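Local coordinates for protection of telomeres protein 1 (Schizosaccharomyces pombe, PDB 4HJA) that binds single-stranded telomeric DNA, protecting the 3' overhang of the chromosome end and regulating telomerase and telomere length, at residues 81-86 against 120-125. The protein carries 1 engineered substitution. Sequence-based numbering, arbitrary orientation.
Sequences NYIKEG and IEKVDS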
# COMPACT_ATOMS: atom_id res chain seq x y z
N ASN A 81 -1.35 13.91 7.15
CA ASN A 81 -2.63 14.49 7.59
C ASN A 81 -3.67 14.51 6.47
O ASN A 81 -4.60 15.33 6.47
CB ASN A 81 -2.44 15.90 8.17
CG ASN A 81 -1.40 15.93 9.29
OD1 ASN A 81 -0.29 16.42 9.11
ND2 ASN A 81 -1.77 15.41 10.47
N TYR A 82 -3.52 13.59 5.52
CA TYR A 82 -4.32 13.64 4.31
C TYR A 82 -4.88 12.26 3.89
O TYR A 82 -6.09 12.10 3.67
CB TYR A 82 -3.46 14.24 3.19
CG TYR A 82 -4.13 14.35 1.84
CD1 TYR A 82 -5.31 15.07 1.67
CD2 TYR A 82 -3.55 13.75 0.72
CE1 TYR A 82 -5.90 15.17 0.42
CE2 TYR A 82 -4.14 13.85 -0.53
CZ TYR A 82 -5.31 14.56 -0.67
OH TYR A 82 -5.89 14.65 -1.92
N ILE A 83 -4.00 11.27 3.77
CA ILE A 83 -4.43 9.93 3.39
C ILE A 83 -4.95 9.27 4.65
O ILE A 83 -4.23 9.21 5.67
CB ILE A 83 -3.26 9.06 2.82
CG1 ILE A 83 -2.55 9.74 1.64
CG2 ILE A 83 -3.77 7.65 2.47
CD1 ILE A 83 -3.40 9.91 0.39
N LYS A 84 -6.19 8.79 4.60
CA LYS A 84 -6.85 8.21 5.76
C LYS A 84 -7.23 6.77 5.46
O LYS A 84 -7.41 6.40 4.30
CB LYS A 84 -8.13 8.98 6.07
CG LYS A 84 -7.96 10.51 6.13
CD LYS A 84 -7.30 10.94 7.41
CE LYS A 84 -7.32 12.46 7.59
NZ LYS A 84 -6.48 12.84 8.75
N GLU A 85 -7.37 5.96 6.52
CA GLU A 85 -7.84 4.58 6.38
C GLU A 85 -9.16 4.56 5.58
O GLU A 85 -10.04 5.39 5.81
CB GLU A 85 -8.03 3.93 7.76
CG GLU A 85 -6.76 3.97 8.61
CD GLU A 85 -6.85 3.19 9.91
OE1 GLU A 85 -7.97 2.87 10.38
OE2 GLU A 85 -5.78 2.92 10.49
N GLY A 86 -9.26 3.64 4.63
CA GLY A 86 -10.43 3.57 3.78
C GLY A 86 -10.30 4.32 2.45
O GLY A 86 -11.02 4.02 1.51
N ILE A 120 1.94 9.62 -4.95
CA ILE A 120 0.76 8.97 -4.41
C ILE A 120 -0.35 10.00 -4.28
O ILE A 120 -0.18 11.05 -3.66
CB ILE A 120 1.05 8.30 -3.07
CG1 ILE A 120 -0.22 8.21 -2.22
CG2 ILE A 120 2.15 9.03 -2.33
CD1 ILE A 120 -0.04 7.36 -0.97
N GLU A 121 -1.49 9.72 -4.91
CA GLU A 121 -2.63 10.61 -4.75
C GLU A 121 -3.86 9.78 -4.40
O GLU A 121 -3.91 8.59 -4.70
CB GLU A 121 -2.84 11.48 -6.01
CG GLU A 121 -1.72 12.53 -6.30
CD GLU A 121 -1.71 13.73 -5.34
OE1 GLU A 121 -2.35 13.65 -4.26
OE2 GLU A 121 -1.07 14.77 -5.66
N LYS A 122 -4.83 10.41 -3.74
CA LYS A 122 -6.11 9.77 -3.50
C LYS A 122 -6.81 9.63 -4.83
O LYS A 122 -6.63 10.46 -5.72
CB LYS A 122 -7.03 10.63 -2.63
CG LYS A 122 -6.57 10.91 -1.25
CD LYS A 122 -7.75 11.47 -0.44
CE LYS A 122 -7.23 12.12 0.84
NZ LYS A 122 -8.27 12.27 1.91
N VAL A 123 -7.61 8.59 -4.96
CA VAL A 123 -8.46 8.43 -6.13
C VAL A 123 -9.88 8.53 -5.64
O VAL A 123 -10.20 8.02 -4.56
CB VAL A 123 -8.20 7.08 -6.78
CG1 VAL A 123 -9.16 6.84 -7.93
CG2 VAL A 123 -6.76 7.02 -7.25
N ASP A 124 -10.75 9.21 -6.38
CA ASP A 124 -12.12 9.36 -5.91
C ASP A 124 -12.77 8.00 -5.84
O ASP A 124 -12.69 7.22 -6.80
CB ASP A 124 -12.95 10.31 -6.78
CG ASP A 124 -14.41 10.35 -6.35
OD1 ASP A 124 -14.71 10.96 -5.30
OD2 ASP A 124 -15.26 9.77 -7.06
N SER A 125 -13.40 7.73 -4.71
CA SER A 125 -14.00 6.44 -4.41
C SER A 125 -14.82 5.87 -5.56
O SER A 125 -15.08 4.67 -5.58
CB SER A 125 -14.86 6.55 -3.15
OG SER A 125 -15.78 7.62 -3.26
O HOH W 1 -4.72 13.28 -4.04
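The CA atoms of I83 and K122, 7.1 Å apart, come nearest across the two segments, where the loop 81-86 meets strand 119-123 at one end of an OB-fold barrel. That loop joins helix 73-79 to strand 88-98. Strand 119-123 pairs antiparallel with 88-98, whereas the loop meets it through side chains and one lysine-to-carbonyl hydrogen bond. K122 illustrates how a lysine can use its whole length. With CG anti to its own carbonyl carbon (chi1 -63°) and the chain extended beyond, it runs over one face of the Y82 ring. K122 CE lies 3.4 Å from the centroid of the Y82 ring in a CH-pi contact; NZ, 26° off the ring normal, adds a cation-pi interaction. K122 NZ also donates to Y82 O at 2.8 Å, tilted 30° from the carbonyl plane, gripping ring and backbone of the same residue. I83 CD1 packs against K122 CG at 3.7 Å, and I83 CG1 and I120 CD1 are 4.3 Å apart. Both isoleucines are buried; I83 also touches V89, and I120 touches M91, both on strand 88-98. Y78 of the helix meets the Y82 ring and hydrogen-bonds E121 OE1. A water in the plane of the Y82 ring is hydrogen-bonded to Y82 OH and accepts from K122 N at 2.9 Å.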